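Local coordinates for antibiotic resistance protein (Deinococcus radiodurans, PDB 2VLI) that probably acts as a P-loop phosphotransferase that confers resistance to the antibiotic tunicamycin, most likely by phosphorylating it, at residues L66-Q70 with G98-L104; I86-H92 with E141-F147; H108-P114 with F147-T153. All blocks are in the same frame, centred on the assembly; numbering follows the deposited sequence.

Contact 1. Residues L66-Q70 with G98-L104; sequences LDALQ and GLKDRGL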
loop_
_atom_site.group_PDB
_atom_site.type_symbol
_atom_site.label_atom_id
_atom_site.label_comp_id
_atom_site.label_asym_id
_atom_site.label_seq_id
_atom_site.Cartn_x
_atom_site.Cartn_y
_atom_site.Cartn_z
ATOM N N LEU A 66 4.462 17.904 -10.823
ATOM C CA LEU A 66 4.103 17.396 -12.142
ATOM C C LEU A 66 3.961 18.515 -13.181
ATOM O O LEU A 66 4.304 18.353 -14.345
ATOM C CB LEU A 66 2.814 16.577 -12.073
ATOM C CG LEU A 66 2.830 15.163 -11.403
ATOM C CD1 LEU A 66 1.402 14.550 -11.397
ATOM C CD2 LEU A 66 3.868 14.250 -12.021
ATOM N N ASP A 67 3.439 19.660 -12.762
ATOM C CA ASP A 67 3.522 20.864 -13.609
ATOM C C ASP A 67 4.966 21.206 -13.982
ATOM O O ASP A 67 5.259 21.487 -15.135
ATOM C CB ASP A 67 2.913 22.029 -12.879
ATOM C CG ASP A 67 1.431 21.892 -12.703
ATOM O OD1 ASP A 67 0.789 21.027 -13.369
ATOM O OD2 ASP A 67 0.913 22.654 -11.873
ATOM N N ALA A 68 5.852 21.271 -12.992
ATOM C CA ALA A 68 7.265 21.476 -13.277
ATOM C C ALA A 68 7.860 20.440 -14.248
ATOM O O ALA A 68 8.666 20.770 -15.108
ATOM C CB ALA A 68 8.056 21.476 -11.988
ATOM N N LEU A 69 7.521 19.170 -14.032
ATOM C CA LEU A 69 7.955 18.064 -14.873
ATOM C C LEU A 69 7.499 18.231 -16.317
ATOM O O LEU A 69 8.276 18.023 -17.245
ATOM C CB LEU A 69 7.435 16.723 -14.327
ATOM C CG LEU A 69 7.954 15.455 -14.999
ATOM C CD1 LEU A 69 9.492 15.451 -15.004
ATOM C CD2 LEU A 69 7.384 14.211 -14.300
ATOM N N GLN A 70 6.251 18.608 -16.500
ATOM C CA GLN A 70 5.728 18.882 -17.831
ATOM C C GLN A 70 6.548 19.969 -18.540
ATOM O O GLN A 70 6.962 19.789 -19.668
ATOM C CB GLN A 70 4.289 19.303 -17.706
ATOM C CG GLN A 70 3.524 19.490 -18.998
ATOM C CD GLN A 70 2.079 19.848 -18.694
ATOM O OE1 GLN A 70 1.784 20.460 -17.664
ATOM N NE2 GLN A 70 1.177 19.452 -19.560
ATOM N N GLY A 98 -2.100 11.928 -12.750
ATOM C CA GLY A 98 -1.560 13.258 -13.034
ATOM C C GLY A 98 -0.680 13.343 -14.254
ATOM O O GLY A 98 -0.814 14.275 -15.024
ATOM N N LEU A 99 0.221 12.379 -14.450
ATOM C CA LEU A 99 1.043 12.336 -15.655
ATOM C C LEU A 99 0.170 12.244 -16.909
ATOM O O LEU A 99 0.342 12.992 -17.876
ATOM C CB LEU A 99 2.005 11.142 -15.646
ATOM C CG LEU A 99 3.149 11.269 -14.648
ATOM C CD1 LEU A 99 3.744 9.941 -14.461
ATOM C CD2 LEU A 99 4.165 12.305 -15.114
ATOM N N LYS A 100 -0.751 11.301 -16.865
ATOM C CA LYS A 100 -1.643 11.023 -17.986
ATOM C C LYS A 100 -2.405 12.313 -18.363
ATOM O O LYS A 100 -2.329 12.715 -19.515
ATOM C CB LYS A 100 -2.597 9.901 -17.604
ATOM C CG LYS A 100 -3.159 9.157 -18.788
ATOM C CD LYS A 100 -4.563 8.648 -18.501
ATOM C CE LYS A 100 -5.052 7.792 -19.678
ATOM N NZ LYS A 100 -5.155 8.557 -20.988
ATOM N N ASP A 101 -3.043 12.955 -17.369
ATOM C CA ASP A 101 -3.740 14.294 -17.471
ATOM C C ASP A 101 -2.934 15.374 -18.189
ATOM O O ASP A 101 -3.476 16.178 -18.973
ATOM C CB ASP A 101 -4.056 14.866 -16.077
ATOM C CG ASP A 101 -5.107 14.061 -15.310
ATOM O OD1 ASP A 101 -5.636 13.086 -15.880
ATOM O OD2 ASP A 101 -5.378 14.393 -14.124
ATOM N N ARG A 102 -1.641 15.387 -17.903
ATOM C CA ARG A 102 -0.691 16.342 -18.462
ATOM C C ARG A 102 -0.130 15.891 -19.784
ATOM O O ARG A 102 0.811 16.498 -20.316
ATOM C CB ARG A 102 0.439 16.589 -17.460
ATOM C CG ARG A 102 -0.029 17.437 -16.321
ATOM C CD ARG A 102 0.920 17.402 -15.176
ATOM N NE ARG A 102 0.404 18.204 -14.079
ATOM C CZ ARG A 102 -0.524 17.845 -13.217
ATOM N NH1 ARG A 102 -1.051 16.632 -13.236
ATOM N NH2 ARG A 102 -0.869 18.679 -12.266
ATOM N N GLY A 103 -0.668 14.784 -20.276
ATOM C CA GLY A 103 -0.268 14.214 -21.540
ATOM C C GLY A 103 1.124 13.660 -21.555
ATOM O O GLY A 103 1.715 13.575 -22.606
ATOM N N LEU A 104 1.656 13.255 -20.403
ATOM C CA LEU A 104 3.042 12.832 -20.335
ATOM C C LEU A 104 3.084 11.300 -20.312
ATOM O O LEU A 104 2.445 10.664 -19.468
ATOM C CB LEU A 104 3.684 13.411 -19.080
ATOM C CG LEU A 104 4.055 14.894 -19.061
ATOM C CD1 LEU A 104 4.455 15.331 -17.663
ATOM C CD2 LEU A 104 5.203 15.140 -20.036
#

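Contact 2. Residues I86-H92 with E141-F147; sequences ISDTARH and ELRGEQF. With CD (cadmium ion), chain C.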
loop_
_atom_site.group_PDB
_atom_site.type_symbol
_atom_site.label_atom_id
_atom_site.label_comp_id
_atom_site.label_asym_id
_atom_site.label_seq_id
_atom_site.Cartn_x
_atom_site.Cartn_y
_atom_site.Cartn_z
ATOM N N ILE A 86 8.263 6.168 -3.525
ATOM C CA ILE A 86 6.867 6.239 -3.138
ATOM C C ILE A 86 6.421 4.812 -2.780
ATOM O O ILE A 86 6.663 3.893 -3.530
ATOM C CB ILE A 86 5.975 6.730 -4.257
ATOM C CG1 ILE A 86 6.348 8.171 -4.686
ATOM C CG2 ILE A 86 4.515 6.648 -3.845
ATOM C CD1 ILE A 86 5.847 9.237 -3.782
ATOM N N SER A 87 5.700 4.695 -1.662
ATOM C CA SER A 87 5.199 3.414 -1.140
ATOM C C SER A 87 3.691 3.337 -1.115
ATOM O O SER A 87 3.148 2.231 -1.180
ATOM C CB SER A 87 5.762 3.199 0.275
ATOM O OG SER A 87 5.527 4.333 1.152
ATOM N N ASP A 88 3.041 4.492 -1.040
ATOM C CA ASP A 88 1.594 4.682 -0.926
ATOM C C ASP A 88 0.995 4.372 -2.283
ATOM O O ASP A 88 1.345 4.994 -3.273
ATOM C CB ASP A 88 1.272 6.158 -0.494
ATOM C CG ASP A 88 -0.228 6.409 -0.160
ATOM O OD1 ASP A 88 -1.080 6.632 -1.070
ATOM O OD2 ASP A 88 -0.594 6.434 1.048
ATOM N N THR A 89 0.105 3.385 -2.319
ATOM C CA THR A 89 -0.594 3.032 -3.512
ATOM C C THR A 89 -1.456 4.215 -3.975
ATOM O O THR A 89 -1.561 4.510 -5.146
ATOM C CB THR A 89 -1.479 1.798 -3.256
ATOM O OG1 THR A 89 -0.634 0.650 -3.113
ATOM C CG2 THR A 89 -2.484 1.636 -4.374
ATOM N N ALA A 90 -2.075 4.908 -3.035
ATOM C CA ALA A 90 -2.911 6.050 -3.371
ATOM C C ALA A 90 -2.067 7.224 -3.973
ATOM O O ALA A 90 -2.453 7.794 -4.988
ATOM C CB ALA A 90 -3.720 6.521 -2.129
ATOM N N ARG A 91 -0.936 7.553 -3.371
ATOM C CA ARG A 91 -0.039 8.592 -3.944
ATOM C C ARG A 91 0.499 8.134 -5.315
ATOM O O ARG A 91 0.552 8.919 -6.235
ATOM C CB ARG A 91 1.137 8.972 -3.031
ATOM C CG ARG A 91 0.836 10.101 -1.980
ATOM C CD ARG A 91 2.103 10.646 -1.253
ATOM N NE ARG A 91 2.845 9.523 -0.704
ATOM C CZ ARG A 91 4.165 9.431 -0.450
ATOM N NH1 ARG A 91 5.025 10.429 -0.637
ATOM N NH2 ARG A 91 4.630 8.266 -0.002
ATOM N N HIS A 92 0.854 6.851 -5.450
ATOM C CA HIS A 92 1.293 6.313 -6.747
ATOM C C HIS A 92 0.222 6.518 -7.825
ATOM O O HIS A 92 0.520 6.939 -8.937
ATOM C CB HIS A 92 1.669 4.819 -6.623
ATOM C CG HIS A 92 2.127 4.202 -7.908
ATOM N ND1 HIS A 92 3.372 4.463 -8.463
ATOM C CD2 HIS A 92 1.494 3.364 -8.766
ATOM C CE1 HIS A 92 3.476 3.802 -9.610
ATOM N NE2 HIS A 92 2.357 3.123 -9.814
ATOM N N GLU A 141 4.988 -4.582 -0.249
ATOM C CA GLU A 141 4.035 -3.647 -0.926
ATOM C C GLU A 141 4.473 -3.272 -2.323
ATOM O O GLU A 141 3.661 -3.288 -3.252
ATOM C CB GLU A 141 3.736 -2.376 -0.135
ATOM C CG GLU A 141 2.948 -1.343 -1.028
ATOM C CD GLU A 141 2.133 -0.293 -0.312
ATOM O OE1 GLU A 141 2.484 0.006 0.831
ATOM O OE2 GLU A 141 1.152 0.261 -0.983
ATOM N N LEU A 142 5.772 -2.972 -2.519
ATOM C CA LEU A 142 6.256 -2.639 -3.837
ATOM C C LEU A 142 6.121 -3.719 -4.934
ATOM O O LEU A 142 6.106 -3.413 -6.127
ATOM C CB LEU A 142 7.727 -2.148 -3.766
ATOM C CG LEU A 142 7.945 -0.852 -2.977
ATOM C CD1 LEU A 142 9.460 -0.484 -2.752
ATOM C CD2 LEU A 142 7.290 0.248 -3.690
ATOM N N ARG A 143 6.114 -4.966 -4.500
ATOM C CA ARG A 143 5.924 -6.127 -5.350
ATOM C C ARG A 143 4.479 -6.281 -5.854
ATOM O O ARG A 143 4.233 -7.132 -6.693
ATOM C CB ARG A 143 6.301 -7.381 -4.634
ATOM C CG ARG A 143 7.806 -7.615 -4.455
ATOM C CD ARG A 143 7.964 -8.806 -3.547
ATOM N NE ARG A 143 9.371 -9.110 -3.290
ATOM C CZ ARG A 143 10.148 -9.837 -4.088
ATOM N NH1 ARG A 143 9.671 -10.399 -5.181
ATOM N NH2 ARG A 143 11.438 -10.018 -3.782
ATOM N N GLY A 144 3.560 -5.438 -5.386
ATOM C CA GLY A 144 2.177 -5.438 -5.887
ATOM C C GLY A 144 2.150 -5.004 -7.339
ATOM O O GLY A 144 2.938 -4.150 -7.744
ATOM N N GLU A 145 1.207 -5.526 -8.125
ATOM C CA GLU A 145 1.102 -5.108 -9.505
ATOM C C GLU A 145 0.660 -3.664 -9.724
ATOM O O GLU A 145 0.831 -3.173 -10.806
ATOM C CB GLU A 145 0.376 -6.118 -10.382
ATOM C CG GLU A 145 1.099 -7.403 -10.490
ATOM C CD GLU A 145 2.546 -7.259 -11.025
ATOM O OE1 GLU A 145 2.816 -6.555 -11.967
ATOM O OE2 GLU A 145 3.388 -7.944 -10.525
ATOM N N GLN A 146 0.120 -2.975 -8.714
ATOM C CA GLN A 146 -0.173 -1.526 -8.852
ATOM C C GLN A 146 1.154 -0.716 -9.082
ATOM O O GLN A 146 1.171 0.415 -9.565
ATOM C CB GLN A 146 -0.878 -1.012 -7.597
ATOM C CG GLN A 146 -0.056 -0.845 -6.269
ATOM C CD GLN A 146 0.099 -2.116 -5.471
ATOM O OE1 GLN A 146 -0.070 -3.207 -6.006
ATOM N NE2 GLN A 146 0.426 -1.986 -4.164
ATOM N N PHE A 147 2.263 -1.359 -8.791
ATOM C CA PHE A 147 3.617 -0.735 -8.977
ATOM C C PHE A 147 4.389 -1.197 -10.261
ATOM O O PHE A 147 5.520 -0.815 -10.460
ATOM C CB PHE A 147 4.449 -0.978 -7.704
ATOM C CG PHE A 147 4.142 -0.038 -6.596
ATOM C CD1 PHE A 147 4.409 1.315 -6.725
ATOM C CD2 PHE A 147 3.606 -0.498 -5.401
ATOM C CE1 PHE A 147 4.057 2.184 -5.697
ATOM C CE2 PHE A 147 3.312 0.353 -4.367
ATOM C CZ PHE A 147 3.537 1.712 -4.524
HETATM CD CD CD C . 5.221 -7.526 -11.893
#

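Contact 3. Residues H108-P114 with F147-T153; sequences HFTLIAP and FQTHIDT. With CD (cadmium ion), chain C.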
loop_
_atom_site.group_PDB
_atom_site.type_symbol
_atom_site.label_atom_id
_atom_site.label_comp_id
_atom_site.label_asym_id
_atom_site.label_seq_id
_atom_site.Cartn_x
_atom_site.Cartn_y
_atom_site.Cartn_z
ATOM N N HIS A 108 7.765 3.944 -16.547
ATOM C CA HIS A 108 7.769 3.849 -15.141
ATOM C C HIS A 108 8.094 2.443 -14.626
ATOM O O HIS A 108 7.525 1.433 -15.073
ATOM C CB HIS A 108 6.496 4.384 -14.566
ATOM C CG HIS A 108 5.263 3.748 -15.079
ATOM N ND1 HIS A 108 4.705 2.637 -14.489
ATOM C CD2 HIS A 108 4.449 4.085 -16.106
ATOM C CE1 HIS A 108 3.594 2.317 -15.136
ATOM N NE2 HIS A 108 3.412 3.192 -16.115
ATOM N N PHE A 109 9.008 2.429 -13.679
ATOM C CA PHE A 109 9.582 1.233 -13.108
ATOM C C PHE A 109 9.599 1.334 -11.626
ATOM O O PHE A 109 9.800 2.443 -11.071
ATOM C CB PHE A 109 11.052 1.076 -13.565
ATOM C CG PHE A 109 11.223 0.977 -15.032
ATOM C CD1 PHE A 109 10.886 -0.202 -15.703
ATOM C CD2 PHE A 109 11.662 2.080 -15.784
ATOM C CE1 PHE A 109 11.033 -0.299 -17.059
ATOM C CE2 PHE A 109 11.800 1.990 -17.147
ATOM C CZ PHE A 109 11.511 0.820 -17.796
ATOM N N THR A 110 9.467 0.177 -10.956
ATOM C CA THR A 110 9.680 0.038 -9.507
ATOM C C THR A 110 10.758 -1.027 -9.281
ATOM O O THR A 110 10.678 -2.114 -9.833
ATOM C CB THR A 110 8.364 -0.313 -8.787
ATOM O OG1 THR A 110 7.455 0.791 -8.927
ATOM C CG2 THR A 110 8.546 -0.603 -7.277
ATOM N N LEU A 111 11.804 -0.654 -8.552
ATOM C CA LEU A 111 12.893 -1.576 -8.221
ATOM C C LEU A 111 12.495 -2.460 -7.109
ATOM O O LEU A 111 12.156 -1.994 -6.021
ATOM C CB LEU A 111 14.134 -0.816 -7.820
ATOM C CG LEU A 111 14.554 0.217 -8.850
ATOM C CD1 LEU A 111 15.891 0.849 -8.513
ATOM C CD2 LEU A 111 14.570 -0.385 -10.248
ATOM N N ILE A 112 12.559 -3.766 -7.380
ATOM C CA ILE A 112 12.390 -4.796 -6.367
ATOM C C ILE A 112 13.764 -5.257 -5.890
ATOM O O ILE A 112 14.441 -6.028 -6.560
ATOM C CB ILE A 112 11.623 -6.006 -6.907
ATOM C CG1 ILE A 112 10.293 -5.563 -7.541
ATOM C CG2 ILE A 112 11.448 -7.068 -5.792
ATOM C CD1 ILE A 112 9.511 -4.572 -6.660
ATOM N N ALA A 113 14.153 -4.790 -4.724
ATOM C CA ALA A 113 15.482 -5.006 -4.237
ATOM C C ALA A 113 15.471 -5.995 -3.097
ATOM O O ALA A 113 14.508 -6.052 -2.349
ATOM C CB ALA A 113 16.093 -3.679 -3.793
ATOM N N PRO A 114 16.570 -6.775 -2.944
ATOM C CA PRO A 114 16.698 -7.729 -1.858
ATOM C C PRO A 114 16.689 -7.080 -0.475
ATOM O O PRO A 114 17.255 -5.978 -0.282
ATOM C CB PRO A 114 18.058 -8.389 -2.131
ATOM C CG PRO A 114 18.224 -8.256 -3.588
ATOM C CD PRO A 114 17.709 -6.869 -3.878
ATOM N N PHE A 147 2.263 -1.359 -8.791
ATOM C CA PHE A 147 3.617 -0.735 -8.977
ATOM C C PHE A 147 4.389 -1.197 -10.261
ATOM O O PHE A 147 5.520 -0.815 -10.460
ATOM C CB PHE A 147 4.449 -0.978 -7.704
ATOM C CG PHE A 147 4.142 -0.038 -6.596
ATOM C CD1 PHE A 147 4.409 1.315 -6.725
ATOM C CD2 PHE A 147 3.606 -0.498 -5.401
ATOM C CE1 PHE A 147 4.057 2.184 -5.697
ATOM C CE2 PHE A 147 3.312 0.353 -4.367
ATOM C CZ PHE A 147 3.537 1.712 -4.524
ATOM N N GLN A 148 3.765 -1.958 -11.176
ATOM C CA GLN A 148 4.436 -2.374 -12.408
ATOM C C GLN A 148 4.822 -1.137 -13.263
ATOM O O GLN A 148 4.176 -0.089 -13.165
ATOM C CB GLN A 148 3.604 -3.439 -13.143
ATOM C CG GLN A 148 2.362 -2.901 -13.758
ATOM C CD GLN A 148 1.322 -3.938 -14.286
ATOM O OE1 GLN A 148 0.514 -3.555 -15.111
ATOM N NE2 GLN A 148 1.340 -5.206 -13.826
ATOM N N THR A 149 5.903 -1.162 -14.039
ATOM C CA THR A 149 6.744 -2.330 -14.333
ATOM C C THR A 149 7.792 -2.585 -13.256
ATOM O O THR A 149 8.483 -1.687 -12.849
ATOM C CB THR A 149 7.438 -2.062 -15.677
ATOM O OG1 THR A 149 6.421 -2.024 -16.685
ATOM C CG2 THR A 149 8.551 -3.127 -16.012
ATOM N N HIS A 150 7.876 -3.816 -12.792
ATOM C CA HIS A 150 8.843 -4.262 -11.835
ATOM C C HIS A 150 10.175 -4.581 -12.489
ATOM O O HIS A 150 10.226 -5.164 -13.555
ATOM C CB HIS A 150 8.314 -5.516 -11.115
ATOM C CG HIS A 150 7.134 -5.263 -10.219
ATOM N ND1 HIS A 150 5.904 -5.858 -10.397
ATOM C CD2 HIS A 150 6.990 -4.428 -9.164
ATOM C CE1 HIS A 150 5.075 -5.443 -9.456
ATOM N NE2 HIS A 150 5.694 -4.555 -8.705
ATOM N N ILE A 151 11.257 -4.188 -11.823
ATOM C CA ILE A 151 12.630 -4.585 -12.231
ATOM C C ILE A 151 13.258 -5.202 -10.994
ATOM O O ILE A 151 13.426 -4.543 -9.988
ATOM C CB ILE A 151 13.485 -3.381 -12.646
ATOM C CG1 ILE A 151 12.924 -2.684 -13.875
ATOM C CG2 ILE A 151 15.012 -3.822 -12.883
ATOM C CD1 ILE A 151 13.167 -3.341 -15.138
ATOM N N ASP A 152 13.553 -6.493 -11.028
ATOM C CA ASP A 152 14.129 -7.139 -9.854
ATOM C C ASP A 152 15.617 -7.011 -9.985
ATOM O O ASP A 152 16.177 -7.392 -11.011
ATOM C CB ASP A 152 13.765 -8.613 -9.825
ATOM C CG ASP A 152 14.095 -9.298 -8.497
ATOM O OD1 ASP A 152 15.206 -9.083 -7.865
ATOM O OD2 ASP A 152 13.179 -10.024 -8.040
ATOM N N THR A 153 16.263 -6.495 -8.951
ATOM C CA THR A 153 17.663 -6.123 -9.026
ATOM C C THR A 153 18.556 -7.179 -8.376
ATOM O O THR A 153 19.787 -7.022 -8.342
ATOM C CB THR A 153 17.924 -4.743 -8.339
ATOM O OG1 THR A 153 17.651 -4.819 -6.942
ATOM C CG2 THR A 153 17.065 -3.660 -8.945
HETATM CD CD CD C . 5.221 -7.526 -11.893
HETATM O O HOH W 1 5.549 1.982 -11.870
HETATM O O HOH W 2 5.491 0.522 -16.952
HETATM O O HOH W 3 15.103 -8.596 -5.419
#

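Contact 1. Residues L66-Q70 with G98-L104
R102 leaves its backbone with CG anti to the carbonyl carbon (chi1 -74°) and runs extended from CG to NE, which carries its guanidinium over to D67 and L66 on helix 61-75. Q70 sends its CG anti to the backbone N (chi1 -174°), and its extended side chain crosses that of R102 at about a right angle, with NE2 3.6 Å from R102 CB. Two nitrogens of the guanidinium grip a single carboxylate oxygen side-on: R102 NE donates to D67 OD1 at 2.9 Å and R102 NH2 to the same OD1 at 3.1 Å. Both come from one face of the carboxylate, whose plane is turned 39° from that of the guanidinium. L66 CB lies over one face of the guanidinium, toward its rim and 3.5 Å from R102 NE. On the far edge R102 NH1 donates to G98 O at 3.0 Å, in the guanidinium plane but above the plane of the carbonyl.

Beside the salt bridge, L66 CD2 and L69 CD2 both meet L99 CD2, while L66 CD1 rests on G98 CA at 3.6 Å, close packing permitted by the absence of a side chain there. L104 CD1 reaches Q70 CA just beyond a Schellman motif, in which G103, with positive phi, ends helix 89-101. L69 also touches W9, L80 and V82, so the leucines join the two helices to the central sheet. With bonds on two edges and a methylene over one face, the guanidinium is fixed in rotation, and its charge is probably balanced largely by D67.

Contact 2. Residues I86-H92 with E141-F147
T89 opens helix 89-101 and turns its hydroxyl to E141 and Q146, where the start of that helix meets the end of helix 132-142 in this P-loop NTPase fold. T89 OG1 donates to E141 OE2 at 2.8 Å, nearly in line with the C-O bond, and accepts from Q146 NE2 at 3.0 Å. The Q146 chain reaches it by bending at chi2 (-83°), and the hydroxyl oxygen sits out of the plane of its amide.

The tightly packed part is aromatic. F147 directs an edge at the face of H92 in an edge-to-face pair, with ring centroids 4.7 Å apart and planes at 51°. F147 CE1 comes 3.6 Å from H92 CG, while L142 CD2 covers one face of the phenylalanine. S87 O lies at the phenylalanine's edge, 3.4 Å from F147 CZ.

The other side is looser: partly exposed E145 takes no part in the contact with 86-92 and binds the cadmium ion together with H150. The T89 and E141 side lies at the dimer interface, where E141 OE2 approaches E141 OE2 of the second subunit, like charges whose closeness may favour protonation. E145 OE2 is 2.3 Å from the metal and E145 OE1 2.6 Å.

Contact 3. Residues H108-P114 with F147-T153
H108 O accepts from T149 N and T110 N donates to T149 O at 2.8 Å, beginning a run of parallel backbone bonds that continues with I151 N to T110 O, I112 N to I151 O and T153 N to I112 O; T110 with H150 is the first bridge. T110 also uses its side chain: with OG1 anti to the carbonyl carbon (chi1 -65°), the hydroxyl donates to F147 O at 2.9 Å, in the carbonyl plane and on a lone pair. On the same face I112 CD1 packs 3.6 Å from H150 CD2, the two side chains crossing at a slant. The other face is apolar, with F109 CD1 against I151 CG1 at 3.7 Å and L111 CD2 alongside I151 CB.

These bonds add strand 150-152 to the edge of the five-stranded parallel sheet, order 2-3-1-4-5, of the P-loop NTPase core, the 108-112 strand lying between it and strand 7-11. A cis peptide precedes T149, and water links H108 O to T149 OG1 there.

Farther out, H150 ND1 binds the cadmium ion at 2.3 Å, joining E145 at that site. H150 NE2 is bonded to L142 O, which fixes the rotation of the imidazole and aims ND1 at the metal. Helix 158-169 covers the apolar face, its I165 and V169 touching F109. At the C-terminal end of the strand pair a water donates to I112 O, and D152 OD1 accepts from A154 N.

Overall arrangement
From the N terminus, helix 61-75 supplies the first segment of contact 1, whose loop runs through strand 80-84 and closes at the end of helix 89-101. Contact 2 begins before that closure, at the start of the same helix, and closes after helix 132-142, so contacts 1 and 2 cross. Contact 3 opens on strand 107-112, after contact 1 has closed, and ends at strand 150-152; it crosses contact 2, shares F147 with it and meets it at the cadmium ion. Contact 1 joins helices 61-75 and 89-101, contact 2 joins the latter to the end of helix 132-142, and contact 3 adds the edge strand to the sheet.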